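Local coordinates for sulfur oxidation protein soxB (PDB 2WDC), which is a two-manganese enzyme of the 5'-nucleotidase family that probably acts as a hydrolase in bacterial sulfur oxidation, at residues H44-P49 / G305-K310; D158-H163 / G178-E183. All coordinates share one frame; numbering follows the deposited sequence.

From the N terminus, the chain leaves strand 29-34 and enters the loop that holds 44-49. It then runs through helix 146-155 to strand 159-160, where contact 2 begins. Contact 2 closes a short loop, with helix 170-179 as the crossover to strand 183-184. The chain goes on to strand 300-304. After it, the loop segment 305-310 turns back to meet 44-49. Contact 1 thus closes a long loop, and contact 2 is nested inside it. Contact 1 ties two loops together near the manganese site. Contact 2 joins neighbouring strands at one border of a mixed sheet. Their centres lie about 22 Å apart, and their nearest atoms are about 10 Å apart.

Contact 1: H44-P49 / G305-K310; sequences HYFMEP and GSAAGK
Phe46, in the conformer described, of two modelled, lies with one ring face against Ala308. The methyl CB of Ala308 stands 3.8 Å from the centroid of this Phe46 ring, close to the ring normal, in a CH-pi contact. With CG anti to the backbone N (chi1 -167°), the ring reaches toward 305-310. Ala307 CB meets the far end of the same ring, 3.9 Å from Phe46 CE2.

The side chain of Lys310 crosses that of Phe46 at about a right angle, its NZ at the edge of this ring. A bend at chi3 (-80°) brings the amine to two acceptors. NZ of Lys310 gives a hydrogen bond of 2.8 Å to Phe46 O. Lys310 NZ also forms a salt bridge of 2.6 Å with Glu48 OE2, on that oxygen's anti lone pair. Leu85 O is a further acceptor, so the buried amine is well satisfied. A water links Glu48 OE2 to Ser306 OG, and Arg374 pairs with Glu48 OE1.

His44 meets Ala308 edge-on. NE2 of His44 donates to Ala308 O over 2.9 Å, nearly straight at 171°, with the oxygen in the ring plane. Thr408 OG1 is hydrogen-bonded to His44 ND1, which helps fix the ring's rotation.

Ala307 to Lys310 form a type I' turn, and Ala307 touches the manganese ligand His288. The contact joins the loop after strand 29-34 to the turn between strands 300-304 and 311-320, with helix 91-98 beside Tyr45 and Met47.

Contact 2: D158-H163 / G178-E183; sequences DHMVSH and GLFRGE. With MN (manganese (II) ion), chain R; TBU (tertiary-butyl alcohol), chain M.
His159 points the edge of its ring at the backbone of Glu183. ND1 of His159 donates to Glu183 O over 2.9 Å, with the oxygen almost in the ring plane. The two side chains run side by side, ring and carboxylate planes 42° apart. A second bond of 2.9 Å runs from Glu183 N to Asp158 O.

Met160 lays its sulfur over one face of Phe180. Its CG sits between the backbone N and the carbonyl carbon (chi1 82°), and a bend at chi3 (-75°) brings SD over the ring. SD of Met160 is 4.2 Å from the centroid of the Phe180 ring, a Met-aromatic contact offset toward the rim. Gly182 N sits over the opposite face.

Outer partners position these groups. His205 NE2 is hydrogen-bonded to His159 NE2, Arg203 pairs with Glu183 OE2, and Val127 N holds Asp158 OD2. Replacing His159 with alanine is likely to leave Glu183 O without its ring donor and His205 NE2 without this partner.

His163 ND1 binds manganese at 2.5 Å, together with Asp132, His263 and His286. The contact belongs to a beta-alpha-beta unit. Strand 159-160 lies between strands 125-129 and 183-184, helix 170-179 makes the crossover, and helix 146-155 packs on Met160 and Phe180.

Contact 1: H44-P49 / G305-K310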
ATOM      1  N   HIS A  44     -11.422   0.544 -10.331  1.00  9.15           N
ATOM      2  CA  HIS A  44     -11.746  -0.635  -9.549  1.00  8.77           C
ATOM      3  C   HIS A  44     -12.264  -0.193  -8.182  1.00 10.56           C
ATOM      4  O   HIS A  44     -12.432   1.002  -7.944  1.00 11.82           O
ATOM      5  CB  HIS A  44     -10.508  -1.535  -9.425  1.00  8.00           C
ATOM      6  CG  HIS A  44      -9.396  -0.932  -8.627  1.00  7.69           C
ATOM      7  ND1 HIS A  44      -8.888  -1.537  -7.501  1.00 10.64           N
ATOM      8  CD2 HIS A  44      -8.692   0.215  -8.792  1.00  9.50           C
ATOM      9  CE1 HIS A  44      -7.928  -0.781  -6.992  1.00 10.86           C
ATOM     10  NE2 HIS A  44      -7.800   0.294  -7.747  1.00 10.50           N
ATOM     11  N   TYR A  45     -12.561  -1.139  -7.305  1.00 10.06           N
ATOM     12  CA  TYR A  45     -13.071  -0.756  -5.990  1.00  9.63           C
ATOM     13  C   TYR A  45     -11.994  -1.025  -4.966  1.00  9.22           C
ATOM     14  O   TYR A  45     -11.217  -1.956  -5.123  1.00  9.10           O
ATOM     15  CB  TYR A  45     -14.360  -1.502  -5.661  1.00  9.04           C
ATOM     16  CG  TYR A  45     -15.414  -1.268  -6.710  1.00 10.19           C
ATOM     17  CD1 TYR A  45     -16.171  -0.102  -6.704  1.00 10.01           C
ATOM     18  CD2 TYR A  45     -15.610  -2.181  -7.740  1.00 11.68           C
ATOM     19  CE1 TYR A  45     -17.110   0.141  -7.693  1.00 10.41           C
ATOM     20  CE2 TYR A  45     -16.578  -1.967  -8.714  1.00 13.92           C
ATOM     21  CZ  TYR A  45     -17.323  -0.804  -8.677  1.00 15.34           C
ATOM     22  OH  TYR A  45     -18.287  -0.581  -9.633  1.00 16.16           O
ATOM     23  N   PHE A  46     -11.910  -0.181  -3.943  1.00  9.47           N
ATOM     24  CA  PHE A  46     -10.855  -0.319  -2.937  0.50  9.87           C
ATOM     25  C   PHE A  46     -11.361   0.200  -1.588  1.00  8.53           C
ATOM     26  O   PHE A  46     -11.316   1.419  -1.348  1.00 10.88           O
ATOM     27  CB  PHE A  46      -9.644   0.508  -3.403  0.50 10.58           C
ATOM     28  CG  PHE A  46      -8.364   0.229  -2.656  0.50 12.85           C
ATOM     29  CD1 PHE A  46      -7.632  -0.928  -2.900  0.50 12.03           C
ATOM     30  CD2 PHE A  46      -7.827   1.188  -1.813  0.50 13.57           C
ATOM     31  CE1 PHE A  46      -6.429  -1.159  -2.248  0.50 11.15           C
ATOM     32  CE2 PHE A  46      -6.626   0.965  -1.154  0.50 18.63           C
ATOM     33  CZ  PHE A  46      -5.921  -0.209  -1.379  0.50 15.58           C
ATOM     34  N   MET A  47     -11.825  -0.714  -0.734  1.00  8.17           N
ATOM     35  CA  MET A  47     -12.355  -0.351   0.579  1.00  6.82           C
ATOM     36  C   MET A  47     -11.257  -0.223   1.616  1.00  9.14           C
ATOM     37  O   MET A  47     -10.317  -1.008   1.634  1.00 11.38           O
ATOM     38  CB  MET A  47     -13.318  -1.440   1.059  1.00  8.48           C
ATOM     39  CG  MET A  47     -14.086  -1.072   2.330  1.00  8.71           C
ATOM     40  SD  MET A  47     -15.137  -2.442   2.862  1.00 10.18           S
ATOM     41  CE  MET A  47     -13.948  -3.317   3.865  1.00  9.43           C
ATOM     42  N   GLU A  48     -11.396   0.770   2.488  1.00  8.37           N
ATOM     43  CA  GLU A  48     -10.465   0.955   3.596  1.00  8.05           C
ATOM     44  C   GLU A  48     -10.684  -0.157   4.621  1.00  8.17           C
ATOM     45  O   GLU A  48     -11.736  -0.810   4.650  1.00  9.90           O
ATOM     46  CB  GLU A  48     -10.689   2.327   4.240  1.00  8.53           C
ATOM     47  CG  GLU A  48     -10.325   3.474   3.298  1.00  7.44           C
ATOM     48  CD  GLU A  48      -8.864   3.416   2.886  1.00 12.36           C
ATOM     49  OE1 GLU A  48      -8.018   3.352   3.799  1.00 13.08           O
ATOM     50  OE2 GLU A  48      -8.558   3.463   1.663  1.00 10.95           O
ATOM     51  N   PRO A  49      -9.677  -0.413   5.457  1.00  7.62           N
ATOM     52  CA  PRO A  49      -9.770  -1.513   6.421  1.00  7.64           C
ATOM     53  C   PRO A  49     -10.847  -1.325   7.475  1.00  9.26           C
ATOM     54  O   PRO A  49     -11.056  -0.222   7.974  1.00 10.08           O
ATOM     55  CB  PRO A  49      -8.390  -1.502   7.101  1.00  8.36           C
ATOM     56  CG  PRO A  49      -7.862  -0.105   6.880  1.00  9.16           C
ATOM     57  CD  PRO A  49      -8.379   0.286   5.519  1.00  9.40           C
ATOM     58  N   GLY A 305      -0.460   9.377   1.136  1.00  6.87           N
ATOM     59  CA  GLY A 305      -0.672   9.228  -0.294  1.00  8.37           C
ATOM     60  C   GLY A 305      -1.738   8.252  -0.765  1.00  8.72           C
ATOM     61  O   GLY A 305      -1.901   8.057  -1.974  1.00  7.26           O
ATOM     62  N   SER A 306      -2.485   7.673   0.175  1.00  7.80           N
ATOM     63  CA  SER A 306      -3.533   6.698  -0.154  1.00  7.00           C
ATOM     64  C   SER A 306      -2.983   5.536  -0.971  1.00  8.08           C
ATOM     65  O   SER A 306      -1.860   5.101  -0.746  1.00  8.67           O
ATOM     66  CB  SER A 306      -4.746   7.364  -0.836  1.00  9.39           C
ATOM     67  OG  SER A 306      -5.871   6.475  -0.925  1.00  9.08           O
ATOM     68  N   ALA A 307      -3.774   5.031  -1.920  1.00  7.15           N
ATOM     69  CA  ALA A 307      -3.318   3.870  -2.678  1.00  7.82           C
ATOM     70  C   ALA A 307      -4.229   3.507  -3.831  1.00  7.77           C
ATOM     71  O   ALA A 307      -5.400   3.887  -3.868  1.00  9.03           O
ATOM     72  CB  ALA A 307      -3.181   2.656  -1.751  1.00 11.13           C
ATOM     73  N   ALA A 308      -3.668   2.716  -4.744  1.00  9.41           N
ATOM     74  CA  ALA A 308      -4.420   2.094  -5.830  1.00  8.52           C
ATOM     75  C   ALA A 308      -5.140   3.062  -6.738  1.00  8.96           C
ATOM     76  O   ALA A 308      -6.080   2.660  -7.449  1.00  8.62           O
ATOM     77  CB  ALA A 308      -5.406   1.060  -5.244  1.00  9.36           C
ATOM     78  N   GLY A 309      -4.660   4.306  -6.768  1.00  7.53           N
ATOM     79  CA  GLY A 309      -5.223   5.368  -7.594  1.00 10.12           C
ATOM     80  C   GLY A 309      -6.493   5.992  -7.034  1.00 10.26           C
ATOM     81  O   GLY A 309      -7.184   6.739  -7.732  1.00 11.38           O
ATOM     82  N   LYS A 310      -6.807   5.693  -5.778  1.00  8.87           N
ATOM     83  CA  LYS A 310      -8.047   6.192  -5.176  1.00  9.20           C
ATOM     84  C   LYS A 310      -8.176   7.711  -5.137  1.00  8.31           C
ATOM     85  O   LYS A 310      -9.276   8.255  -5.317  1.00  9.58           O
ATOM     86  CB  LYS A 310      -8.209   5.625  -3.748  1.00 11.82           C
ATOM     87  CG  LYS A 310      -9.240   6.339  -2.886  1.00 17.45           C
ATOM     88  CD  LYS A 310      -9.356   5.706  -1.483  1.00 17.18           C
ATOM     89  CE  LYS A 310     -10.197   4.467  -1.527  1.00 15.66           C
ATOM     90  NZ  LYS A 310     -10.402   3.836  -0.181  1.00 10.99           N
TER
HETATM   91  O   HOH W   1      -6.113   4.738   1.150  1.00 11.19           O

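Contact 2: D158-H163 / G178-E183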
ATOM      1  N   ASP A 158       7.177  14.205 -11.940  1.00  9.76           N
ATOM      2  CA  ASP A 158       8.443  14.905 -11.694  1.00  9.79           C
ATOM      3  C   ASP A 158       9.440  14.102 -10.865  1.00  9.25           C
ATOM      4  O   ASP A 158      10.644  14.127 -11.145  1.00 11.83           O
ATOM      5  CB  ASP A 158       8.210  16.269 -11.042  1.00 10.67           C
ATOM      6  CG  ASP A 158       7.505  17.229 -11.965  1.00 14.78           C
ATOM      7  OD1 ASP A 158       8.066  17.540 -13.037  1.00 17.67           O
ATOM      8  OD2 ASP A 158       6.354  17.607 -11.678  1.00 11.94           O
ATOM      9  N   HIS A 159       8.950  13.436  -9.818  1.00  9.54           N
ATOM     10  CA  HIS A 159       9.806  12.642  -8.937  1.00 10.20           C
ATOM     11  C   HIS A 159       9.050  11.422  -8.439  1.00  9.68           C
ATOM     12  O   HIS A 159       7.827  11.443  -8.332  1.00  9.53           O
ATOM     13  CB  HIS A 159      10.181  13.444  -7.678  1.00  8.42           C
ATOM     14  CG  HIS A 159      11.039  14.638  -7.948  1.00  9.82           C
ATOM     15  ND1 HIS A 159      12.302  14.536  -8.491  1.00 10.01           N
ATOM     16  CD2 HIS A 159      10.840  15.952  -7.693  1.00 12.29           C
ATOM     17  CE1 HIS A 159      12.825  15.746  -8.607  1.00 10.74           C
ATOM     18  NE2 HIS A 159      11.961  16.622  -8.119  1.00 11.65           N
ATOM     19  N   MET A 160       9.797  10.386  -8.067  1.00  9.27           N
ATOM     20  CA  MET A 160       9.214   9.230  -7.400  1.00  8.78           C
ATOM     21  C   MET A 160      10.247   8.677  -6.445  1.00  9.45           C
ATOM     22  O   MET A 160      11.450   8.987  -6.557  1.00  9.18           O
ATOM     23  CB  MET A 160       8.764   8.141  -8.392  1.00 11.31           C
ATOM     24  CG  MET A 160       9.889   7.224  -8.874  1.00 10.99           C
ATOM     25  SD  MET A 160       9.281   5.878  -9.962  1.00 11.13           S
ATOM     26  CE  MET A 160       8.494   4.771  -8.761  1.00 11.37           C
ATOM     27  N   VAL A 161       9.764   7.895  -5.476  1.00  8.13           N
ATOM     28  CA  VAL A 161      10.622   7.155  -4.553  1.00  6.93           C
ATOM     29  C   VAL A 161      10.209   5.686  -4.708  1.00  9.84           C
ATOM     30  O   VAL A 161       9.450   5.362  -5.626  1.00  9.56           O
ATOM     31  CB  VAL A 161      10.577   7.678  -3.095  1.00  7.85           C
ATOM     32  CG1 VAL A 161      11.163   9.087  -3.051  1.00  9.11           C
ATOM     33  CG2 VAL A 161       9.171   7.640  -2.540  1.00  9.24           C
ATOM     34  N   SER A 162      10.696   4.795  -3.850  1.00  9.32           N
ATOM     35  CA  SER A 162      10.441   3.380  -4.107  1.00  7.83           C
ATOM     36  C   SER A 162      10.293   2.440  -2.939  1.00 10.46           C
ATOM     37  O   SER A 162      10.713   2.725  -1.818  1.00  9.23           O
ATOM     38  CB  SER A 162      11.601   2.839  -4.951  1.00 10.47           C
ATOM     39  OG  SER A 162      12.784   2.705  -4.153  1.00  9.91           O
ATOM     40  N   HIS A 163       9.769   1.262  -3.278  1.00  8.71           N
ATOM     41  CA  HIS A 163       9.739   0.101  -2.407  1.00  7.08           C
ATOM     42  C   HIS A 163       9.578  -1.164  -3.248  1.00  7.97           C
ATOM     43  O   HIS A 163      10.572  -1.797  -3.618  1.00  9.15           O
ATOM     44  CB  HIS A 163       8.672   0.164  -1.320  1.00 10.12           C
ATOM     45  CG  HIS A 163       8.530  -1.117  -0.551  1.00 10.43           C
ATOM     46  ND1 HIS A 163       7.459  -1.366   0.279  1.00 14.70           N
ATOM     47  CD2 HIS A 163       9.313  -2.221  -0.496  1.00 12.10           C
ATOM     48  CE1 HIS A 163       7.572  -2.579   0.790  1.00 16.91           C
ATOM     49  NE2 HIS A 163       8.695  -3.115   0.351  1.00 15.00           N
ATOM     50  N   GLY A 178      16.082   4.262 -16.776  1.00 11.50           N
ATOM     51  CA  GLY A 178      16.552   4.890 -18.005  1.00 11.85           C
ATOM     52  C   GLY A 178      15.362   5.453 -18.771  1.00 12.80           C
ATOM     53  O   GLY A 178      15.438   6.510 -19.418  1.00 14.68           O
ATOM     54  N   LEU A 179      14.255   4.723 -18.723  1.00 11.47           N
ATOM     55  CA  LEU A 179      13.040   5.104 -19.438  1.00 12.45           C
ATOM     56  C   LEU A 179      12.247   6.197 -18.716  1.00 12.60           C
ATOM     57  O   LEU A 179      11.681   7.082 -19.353  1.00 13.12           O
ATOM     58  CB  LEU A 179      12.174   3.862 -19.661  1.00 12.47           C
ATOM     59  CG  LEU A 179      10.817   4.044 -20.340  1.00 14.13           C
ATOM     60  CD1 LEU A 179      11.001   4.573 -21.772  1.00 16.73           C
ATOM     61  CD2 LEU A 179      10.092   2.702 -20.336  1.00 14.55           C
ATOM     62  N   PHE A 180      12.221   6.134 -17.382  1.00 11.76           N
ATOM     63  CA  PHE A 180      11.510   7.118 -16.555  1.00 11.00           C
ATOM     64  C   PHE A 180      12.054   8.530 -16.814  1.00 11.27           C
ATOM     65  O   PHE A 180      13.244   8.785 -16.628  1.00 12.68           O
ATOM     66  CB  PHE A 180      11.684   6.715 -15.079  1.00 10.56           C
ATOM     67  CG  PHE A 180      10.973   7.608 -14.094  1.00 10.04           C
ATOM     68  CD1 PHE A 180       9.613   7.819 -14.180  1.00 12.16           C
ATOM     69  CD2 PHE A 180      11.675   8.191 -13.043  1.00 12.77           C
ATOM     70  CE1 PHE A 180       8.963   8.638 -13.259  1.00 11.75           C
ATOM     71  CE2 PHE A 180      11.027   8.994 -12.109  1.00 12.15           C
ATOM     72  CZ  PHE A 180       9.671   9.227 -12.227  1.00 11.84           C
ATOM     73  N   ARG A 181      11.165   9.446 -17.206  1.00 11.90           N
ATOM     74  CA  ARG A 181      11.537  10.824 -17.527  1.00 12.98           C
ATOM     75  C   ARG A 181      11.607  11.736 -16.307  1.00 11.66           C
ATOM     76  O   ARG A 181      12.180  12.824 -16.371  1.00 14.63           O
ATOM     77  CB  ARG A 181      10.610  11.396 -18.606  1.00 15.29           C
ATOM     78  CG  ARG A 181      10.809  10.710 -19.966  1.00 16.78           C
ATOM     79  CD  ARG A 181       9.737  11.114 -20.978  1.00 22.80           C
ATOM     80  NE  ARG A 181       9.657  12.562 -21.125  1.00 25.98           N
ATOM     81  CZ  ARG A 181      10.486  13.281 -21.877  1.00 39.03           C
ATOM     82  NH1 ARG A 181      11.449  12.679 -22.563  1.00 32.18           N
ATOM     83  NH2 ARG A 181      10.350  14.598 -21.947  1.00 31.36           N
ATOM     84  N   GLY A 182      11.034  11.302 -15.187  1.00 11.38           N
ATOM     85  CA  GLY A 182      11.127  12.086 -13.973  1.00 11.88           C
ATOM     86  C   GLY A 182      12.484  11.848 -13.343  1.00 10.42           C
ATOM     87  O   GLY A 182      13.321  11.135 -13.915  1.00 12.24           O
ATOM     88  N   GLU A 183      12.715  12.435 -12.175  1.00 10.44           N
ATOM     89  CA  GLU A 183      13.966  12.231 -11.452  1.00  9.53           C
ATOM     90  C   GLU A 183      13.716  11.400 -10.194  1.00  9.78           C
ATOM     91  O   GLU A 183      13.002  11.820  -9.291  1.00 10.28           O
ATOM     92  CB  GLU A 183      14.620  13.570 -11.070  1.00 11.47           C
ATOM     93  CG  GLU A 183      15.931  13.372 -10.307  1.00 17.17           C
ATOM     94  CD  GLU A 183      16.618  14.670  -9.925  1.00 16.77           C
ATOM     95  OE1 GLU A 183      15.995  15.748 -10.011  1.00 15.80           O
ATOM     96  OE2 GLU A 183      17.792  14.601  -9.527  1.00 15.76           O
TER
HETATM   97 MN    MN R1591       5.403  -0.003   0.437  0.65 10.06          MN
HETATM   98  O   TBU M1586      16.137   9.432 -12.099  1.00 15.37           O
HETATM   99  C   TBU M1586      17.580   9.306 -12.070  1.00 24.07           C
HETATM  100  C1  TBU M1586      18.132   9.664 -10.682  1.00 25.36           C
HETATM  101  C2  TBU M1586      17.975   7.849 -12.367  1.00 24.27           C
HETATM  102  C3  TBU M1586      18.211  10.222 -13.124  1.00 36.52           C
HETATM  103  O   HOH W   2       3.099  -0.285   0.804  0.33  8.83           O